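Local coordinates for serine protease inhibitor 2 (Anopheles gambiae, PDB 3PZF), which inhibits clip-domain serine proteases, forming a covalent complex with CLIPB9, and thereby restrains phenoloxidase activation and melanization in the mosquito hemolymph, at residues R21-E24 with F25-F29; D81-D84 with H85-Y89; P253-T256 with V257-L261. All coordinates share one frame; numbering follows the deposited sequence.

Contact 1 of 3, residues R21-E24 with F25-F29; sequences RQNE and FDLMF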
loop_
_atom_site.group_PDB
_atom_site.type_symbol
_atom_site.label_atom_id
_atom_site.label_comp_id
_atom_site.label_asym_id
_atom_site.label_seq_id
_atom_site.Cartn_x
_atom_site.Cartn_y
_atom_site.Cartn_z
ATOM N N ARG A 21 3.253 11.814 10.718
ATOM C CA ARG A 21 2.516 11.112 9.678
ATOM C C ARG A 21 1.013 11.100 9.955
ATOM O O ARG A 21 0.589 10.835 11.083
ATOM C CB ARG A 21 3.030 9.681 9.632
ATOM C CG ARG A 21 4.492 9.626 9.242
ATOM C CD ARG A 21 5.107 8.237 9.497
ATOM N NE ARG A 21 6.523 8.247 9.151
ATOM C CZ ARG A 21 7.486 8.741 9.927
ATOM N NH1 ARG A 21 7.195 9.273 11.124
ATOM N NH2 ARG A 21 8.741 8.722 9.498
ATOM N N GLN A 22 0.205 11.359 8.933
ATOM C CA GLN A 22 -1.246 11.204 9.071
ATOM C C GLN A 22 -1.601 9.745 8.743
ATOM O O GLN A 22 -2.235 9.453 7.718
ATOM C CB GLN A 22 -1.996 12.166 8.137
ATOM C CG GLN A 22 -1.779 13.615 8.502
ATOM C CD GLN A 22 -2.585 14.573 7.650
ATOM O OE1 GLN A 22 -2.306 15.770 7.637
ATOM N NE2 GLN A 22 -3.588 14.057 6.937
ATOM N N ASN A 23 -1.177 8.829 9.610
ATOM C CA ASN A 23 -1.246 7.413 9.275
ATOM C C ASN A 23 -2.163 6.644 10.210
ATOM O O ASN A 23 -2.097 5.417 10.271
ATOM C CB ASN A 23 0.159 6.785 9.260
ATOM C CG ASN A 23 0.865 6.909 10.606
ATOM O OD1 ASN A 23 0.362 7.583 11.528
ATOM N ND2 ASN A 23 2.045 6.309 10.719
ATOM N N GLU A 24 -3.053 7.358 10.904
ATOM C CA GLU A 24 -3.982 6.704 11.822
ATOM C C GLU A 24 -4.823 5.650 11.109
ATOM O O GLU A 24 -4.900 4.499 11.537
ATOM C CB GLU A 24 -4.911 7.744 12.480
ATOM C CG GLU A 24 -4.206 8.745 13.405
ATOM C CD GLU A 24 -3.537 9.916 12.672
ATOM O OE1 GLU A 24 -3.822 10.148 11.468
ATOM O OE2 GLU A 24 -2.723 10.611 13.318
ATOM N N PHE A 25 -5.483 6.050 10.031
ATOM C CA PHE A 25 -6.301 5.120 9.259
ATOM C C PHE A 25 -5.406 4.029 8.658
ATOM O O PHE A 25 -5.732 2.850 8.719
ATOM C CB PHE A 25 -7.048 5.815 8.123
ATOM C CG PHE A 25 -7.716 4.838 7.196
ATOM C CD1 PHE A 25 -8.933 4.272 7.531
ATOM C CD2 PHE A 25 -7.060 4.386 6.066
ATOM C CE1 PHE A 25 -9.525 3.327 6.705
ATOM C CE2 PHE A 25 -7.632 3.436 5.244
ATOM C CZ PHE A 25 -8.871 2.902 5.565
ATOM N N ASP A 26 -4.271 4.430 8.091
ATOM C CA ASP A 26 -3.352 3.464 7.443
ATOM C C ASP A 26 -3.020 2.309 8.376
ATOM O O ASP A 26 -3.179 1.134 8.004
ATOM C CB ASP A 26 -2.049 4.156 7.026
ATOM C CG ASP A 26 -2.301 5.386 6.154
ATOM O OD1 ASP A 26 -2.947 6.328 6.650
ATOM O OD2 ASP A 26 -1.811 5.424 5.010
ATOM N N LEU A 27 -2.550 2.638 9.581
ATOM C CA LEU A 27 -2.149 1.630 10.548
ATOM C C LEU A 27 -3.321 0.764 11.000
ATOM O O LEU A 27 -3.173 -0.441 11.116
ATOM C CB LEU A 27 -1.457 2.283 11.744
ATOM C CG LEU A 27 -0.148 2.979 11.356
ATOM C CD1 LEU A 27 0.526 3.688 12.530
ATOM C CD2 LEU A 27 0.802 1.949 10.750
ATOM N N MET A 28 -4.475 1.376 11.246
ATOM C CA MET A 28 -5.686 0.612 11.575
ATOM C C MET A 28 -6.041 -0.401 10.480
ATOM O O MET A 28 -6.308 -1.574 10.752
ATOM C CB MET A 28 -6.863 1.579 11.826
ATOM C CG MET A 28 -8.194 0.899 12.119
ATOM S SD MET A 28 -9.592 2.069 12.257
ATOM C CE MET A 28 -9.553 2.873 10.660
ATOM N N PHE A 29 -6.009 0.024 9.224
ATOM C CA PHE A 29 -6.434 -0.845 8.140
ATOM C C PHE A 29 -5.387 -1.951 7.876
ATOM O O PHE A 29 -5.722 -3.091 7.582
ATOM C CB PHE A 29 -6.622 -0.019 6.866
ATOM C CG PHE A 29 -7.281 -0.765 5.750
ATOM C CD1 PHE A 29 -8.638 -1.060 5.807
ATOM C CD2 PHE A 29 -6.553 -1.152 4.629
ATOM C CE1 PHE A 29 -9.256 -1.749 4.762
ATOM C CE2 PHE A 29 -7.164 -1.823 3.579
ATOM C CZ PHE A 29 -8.515 -2.124 3.652
HETATM O O HOH W 1 -5.096 8.516 8.552
#
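Asn23 and Leu27 meet across the first turn of helix 24-35, a local contact at a helix N-terminus where the incoming loop 21-24 runs into the first helical residues, partly buried in the body of the serpin. The backbone joins them first: Leu27 N gives a nearly straight bond to Asn23 O at 2.9 Å, N-H...O angle 173°, and Met28 N follows with a longer one to Glu24 O, 3.2 Å. Asn23 holds the N-cap position, yet its side chain makes no capping bond. With chi1 at 59°, CG sits between the backbone N and the carbonyl carbon, and the amide lies against the isopropyl end of Leu27, CG standing 3.8 Å from Leu27 CD1. Leu27 CG in turn rests on Asn23 O at 3.3 Å, covering that carbonyl oxygen with hydrocarbon while the backbone N-H uses it. Asp26 bends back toward the start of the helix, chi1 -54° setting CG beside its own N, and brings OD1 to 3.3 Å from Asn23 CA. OD1 also lies 3.4 Å from Gln22 O; both are acceptors, and the carboxylate has its partner in Lys49 of helix 45-58, a salt bridge. A water bridges the loop and the helix start, accepting from Phe25 N at 2.9 Å and donating to Gln22 O; Gln22 is itself the centre of an inverse gamma turn. Phe25 packs on Lys49 and Leu52 of helix 45-58, while Asn23 and Leu27 lean on Leu269 of helix 266-274. This is an N-terminal first turn whose N-cap residue makes no side-chain cap and whose Phe25 N-H is met by a water; it opens the first helix of the serpin fold in this chain.

Contact 2 of 3, residues D81-D84 with H85-Y89; sequences DNID and HTRSY
Ile83 and Arg87, one turn apart, cross at a slant on one flank of helix 83-98. The Ile83 side chain lies over one face of the Arg87 guanidinium, with CG2 4.3 Å above the plane and over its centre; CG1 comes to 3.9 Å from Arg87 NE. The arginine chain runs extended from CG to NE, its CG passing 3.5 Å from Ile83 O, the same oxygen that receives the straight backbone bond from Arg87 N. The charged end has its partner in Glu57 of helix 45-58, a salt bridge through NE, and the side chain also touches Ile127, His131 and Tyr132 of helix 122-132. On another side of the turn Asn82 and His85 stand at about a right angle, amide and ring planes 77° apart. Asn82, though poorly ordered, is the N-cap: chi1 175° puts CG anti to the backbone N and brings OD1 to the first-turn N-H groups, where it accepts from His85 N at 3.4 Å and from Asp84 N, both weak bonds, in a side-chain cap of a helix start. Its backbone O is gripped twice by Thr86. Thr86 N approaches in the carbonyl plane at 3.0 Å, whereas OG1 donates from above that plane, at 3.1 Å and 57° out of it. A similar doubling occurs two residues on, where Ser88 N and Ser88 OG reach Asp84 O from opposite faces of its plane, OG at 3.1 Å. Thr86 OG1 also accepts from Gln79 N in the preceding loop, tying loop and helix start together.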
loop_
_atom_site.group_PDB
_atom_site.type_symbol
_atom_site.label_atom_id
_atom_site.label_comp_id
_atom_site.label_asym_id
_atom_site.label_seq_id
_atom_site.Cartn_x
_atom_site.Cartn_y
_atom_site.Cartn_z
ATOM N N ASP A 81 -12.821 18.248 6.612
ATOM C CA ASP A 81 -14.102 18.269 5.905
ATOM C C ASP A 81 -14.249 19.537 5.074
ATOM O O ASP A 81 -15.283 20.206 5.115
ATOM C CB ASP A 81 -15.266 18.160 6.893
ATOM N N ASN A 82 -13.195 19.867 4.332
ATOM C CA ASN A 82 -13.195 21.012 3.422
ATOM C C ASN A 82 -12.618 20.547 2.095
ATOM O O ASN A 82 -11.444 20.165 2.024
ATOM C CB ASN A 82 -12.357 22.153 3.985
ATOM C CG ASN A 82 -12.224 23.317 3.017
ATOM O OD1 ASN A 82 -11.943 23.130 1.833
ATOM N ND2 ASN A 82 -12.428 24.527 3.520
ATOM N N ILE A 83 -13.435 20.572 1.044
ATOM C CA ILE A 83 -13.131 19.793 -0.153
ATOM C C ILE A 83 -11.956 20.362 -0.946
ATOM O O ILE A 83 -11.190 19.622 -1.566
ATOM C CB ILE A 83 -14.358 19.664 -1.081
ATOM C CG1 ILE A 83 -14.255 18.360 -1.869
ATOM C CG2 ILE A 83 -14.447 20.848 -2.012
ATOM C CD1 ILE A 83 -14.388 17.114 -0.998
ATOM N N ASP A 84 -11.801 21.671 -0.919
ATOM C CA ASP A 84 -10.672 22.281 -1.609
ATOM C C ASP A 84 -9.358 21.784 -1.016
ATOM O O ASP A 84 -8.397 21.515 -1.746
ATOM C CB ASP A 84 -10.719 23.795 -1.476
ATOM C CG ASP A 84 -9.573 24.470 -2.199
ATOM O OD1 ASP A 84 -9.551 24.395 -3.448
ATOM O OD2 ASP A 84 -8.700 25.069 -1.528
ATOM N N HIS A 85 -9.316 21.704 0.314
ATOM C CA HIS A 85 -8.118 21.250 1.015
ATOM C C HIS A 85 -7.896 19.782 0.723
ATOM O O HIS A 85 -6.762 19.315 0.650
ATOM C CB HIS A 85 -8.271 21.385 2.524
ATOM C CG HIS A 85 -7.004 21.117 3.284
ATOM N ND1 HIS A 85 -5.771 21.012 2.669
ATOM C CD2 HIS A 85 -6.775 20.949 4.609
ATOM C CE1 HIS A 85 -4.843 20.780 3.581
ATOM N NE2 HIS A 85 -5.425 20.738 4.767
ATOM N N THR A 86 -8.995 19.037 0.617
ATOM C CA THR A 86 -8.889 17.589 0.450
ATOM C C THR A 86 -8.262 17.287 -0.903
ATOM O O THR A 86 -7.336 16.476 -1.002
ATOM C CB THR A 86 -10.271 16.906 0.598
ATOM O OG1 THR A 86 -10.748 17.098 1.936
ATOM C CG2 THR A 86 -10.208 15.405 0.308
ATOM N N ARG A 87 -8.760 17.950 -1.937
ATOM C CA ARG A 87 -8.224 17.797 -3.272
ATOM C C ARG A 87 -6.749 18.178 -3.333
ATOM O O ARG A 87 -5.960 17.409 -3.844
ATOM C CB ARG A 87 -9.026 18.623 -4.265
ATOM C CG ARG A 87 -10.382 18.005 -4.565
ATOM C CD ARG A 87 -11.336 19.038 -5.259
ATOM N NE ARG A 87 -12.672 18.462 -5.395
ATOM C CZ ARG A 87 -13.727 19.117 -5.887
ATOM N NH1 ARG A 87 -13.597 20.368 -6.308
ATOM N NH2 ARG A 87 -14.908 18.514 -5.965
ATOM N N SER A 88 -6.371 19.351 -2.830
ATOM C CA SER A 88 -4.981 19.787 -2.961
ATOM C C SER A 88 -4.053 18.897 -2.150
ATOM O O SER A 88 -2.942 18.635 -2.567
ATOM C CB SER A 88 -4.792 21.264 -2.580
ATOM O OG SER A 88 -5.290 21.526 -1.287
ATOM N N TYR A 89 -4.533 18.398 -1.017
ATOM C CA TYR A 89 -3.752 17.493 -0.176
ATOM C C TYR A 89 -3.447 16.204 -0.900
ATOM O O TYR A 89 -2.280 15.831 -1.032
ATOM C CB TYR A 89 -4.526 17.150 1.103
ATOM C CG TYR A 89 -3.786 16.226 2.043
ATOM C CD1 TYR A 89 -2.719 16.705 2.800
ATOM C CD2 TYR A 89 -4.163 14.910 2.204
ATOM C CE1 TYR A 89 -2.039 15.890 3.667
ATOM C CE2 TYR A 89 -3.467 14.064 3.078
ATOM C CZ TYR A 89 -2.412 14.580 3.811
ATOM O OH TYR A 89 -1.699 13.792 4.690
#

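Contact 3 of 3, residues P253-T256 with V257-L261; sequences PDNT and VNQVL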
loop_
_atom_site.group_PDB
_atom_site.type_symbol
_atom_site.label_atom_id
_atom_site.label_comp_id
_atom_site.label_asym_id
_atom_site.label_seq_id
_atom_site.Cartn_x
_atom_site.Cartn_y
_atom_site.Cartn_z
ATOM N N PRO A 253 13.308 -11.824 19.122
ATOM C CA PRO A 253 12.977 -13.254 19.070
ATOM C C PRO A 253 11.905 -13.655 20.085
ATOM O O PRO A 253 11.207 -14.645 19.886
ATOM C CB PRO A 253 14.313 -13.936 19.402
ATOM C CG PRO A 253 15.356 -12.932 19.065
ATOM C CD PRO A 253 14.740 -11.585 19.365
ATOM N N ASP A 254 11.770 -12.864 21.140
ATOM C CA ASP A 254 10.816 -13.119 22.211
ATOM C C ASP A 254 9.370 -12.816 21.798
ATOM O O ASP A 254 8.439 -13.168 22.518
ATOM C CB ASP A 254 11.162 -12.234 23.418
ATOM C CG ASP A 254 11.937 -12.975 24.500
ATOM O OD1 ASP A 254 12.541 -14.026 24.199
ATOM O OD2 ASP A 254 11.945 -12.494 25.661
ATOM N N ASN A 255 9.193 -12.167 20.648
ATOM C CA ASN A 255 7.899 -11.614 20.255
ATOM C C ASN A 255 7.520 -12.040 18.861
ATOM O O ASN A 255 8.381 -12.384 18.067
ATOM C CB ASN A 255 7.940 -10.088 20.254
ATOM C CG ASN A 255 8.277 -9.511 21.611
ATOM O OD1 ASN A 255 7.761 -9.956 22.627
ATOM N ND2 ASN A 255 9.154 -8.520 21.631
ATOM N N THR A 256 6.228 -11.969 18.559
ATOM C CA THR A 256 5.736 -12.317 17.230
ATOM C C THR A 256 5.361 -11.049 16.503
ATOM O O THR A 256 5.259 -9.985 17.112
ATOM C CB THR A 256 4.457 -13.176 17.295
ATOM O OG1 THR A 256 3.436 -12.426 17.962
ATOM C CG2 THR A 256 4.705 -14.486 18.039
ATOM N N VAL A 257 5.133 -11.162 15.199
ATOM C CA VAL A 257 4.626 -10.032 14.418
ATOM C C VAL A 257 3.303 -9.531 14.990
ATOM O O VAL A 257 3.069 -8.324 15.074
ATOM C CB VAL A 257 4.439 -10.441 12.940
ATOM C CG1 VAL A 257 3.462 -9.495 12.207
ATOM C CG2 VAL A 257 5.789 -10.481 12.241
ATOM N N ASN A 258 2.434 -10.453 15.397
ATOM C CA ASN A 258 1.148 -10.052 15.957
ATOM C C ASN A 258 1.319 -9.220 17.240
ATOM O O ASN A 258 0.646 -8.206 17.423
ATOM C CB ASN A 258 0.253 -11.286 16.194
ATOM C CG ASN A 258 -0.606 -11.645 14.962
ATOM O OD1 ASN A 258 -0.881 -12.821 14.705
ATOM N ND2 ASN A 258 -1.028 -10.631 14.202
ATOM N N GLN A 259 2.238 -9.621 18.116
ATOM C CA GLN A 259 2.478 -8.854 19.337
ATOM C C GLN A 259 3.025 -7.462 19.018
ATOM O O GLN A 259 2.598 -6.483 19.608
ATOM C CB GLN A 259 3.434 -9.619 20.284
ATOM C CG GLN A 259 2.837 -10.980 20.740
ATOM C CD GLN A 259 3.795 -11.839 21.566
ATOM O OE1 GLN A 259 4.988 -11.899 21.287
ATOM N NE2 GLN A 259 3.265 -12.508 22.583
ATOM N N VAL A 260 3.973 -7.376 18.087
ATOM C CA VAL A 260 4.530 -6.090 17.706
ATOM C C VAL A 260 3.421 -5.220 17.061
ATOM O O VAL A 260 3.283 -4.028 17.353
ATOM C CB VAL A 260 5.742 -6.280 16.764
ATOM C CG1 VAL A 260 6.211 -4.934 16.209
ATOM C CG2 VAL A 260 6.890 -7.016 17.499
ATOM N N LEU A 261 2.592 -5.827 16.217
ATOM C CA LEU A 261 1.469 -5.091 15.622
ATOM C C LEU A 261 0.565 -4.406 16.658
ATOM O O LEU A 261 0.227 -3.233 16.519
ATOM C CB LEU A 261 0.633 -6.013 14.739
ATOM C CG LEU A 261 1.249 -6.268 13.363
ATOM C CD1 LEU A 261 0.409 -7.276 12.619
ATOM C CD2 LEU A 261 1.361 -4.974 12.541
#
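The amides of Asn255 and Gln259 cross at about a right angle, their planes 71° apart, and Gln259 OE1 is the atom that meets Asn255, 3.6 Å from its CB and 3.1 Å from its CA. The same oxygen accepts from Thr256 N at 3.0 Å, the donor tilted 29° from the amide plane. In return Thr256 OG1 accepts from Gln259 N at 3.1 Å. These reciprocal bonds make a capping box, with Thr256 as the N-cap of helix 257-263. Thr256 OG1 is brought over the first turn by chi1 61°, and the Gln259 chain, extended beyond CG, leans against this oxygen with CG at 3.2 Å while its amide spans back to the loop. Val260 N closes the turn on Thr256 O, which Val260 CG2 also touches at 3.4 Å. Asn255 ND2 is held outside the box, by the carbonyl of Gly231. From this capped end the helix lies against the strands: Val260 packs on Ile249 and Pro251 of strand 244-251, and Val257 and Leu261 on Ile375 of strand 374-380.

How the contacts relate
All three contacts are helix starts, but their N-caps differ. In contact 1, nearest the centre of the chain and partly buried, the N-cap side chain makes no capping bond and a water meets one backbone N-H; contact 2 lies on the surface and uses an asparagine oxygen, with threonine and serine hydroxyls doubling up on carbonyls; contact 3, also partly buried, has a reciprocal side-chain box. Contacts 1 and 2 both look to helix 45-58, through Asp26 to Lys49 and Arg87 to Glu57, and touch one another where Gln22 NE2 comes 2.9 Å from Tyr89 OH. Contact 3 instead packs on strands, and its nearest atoms stay about 7 Å from contact 1 and about 21 Å from contact 2.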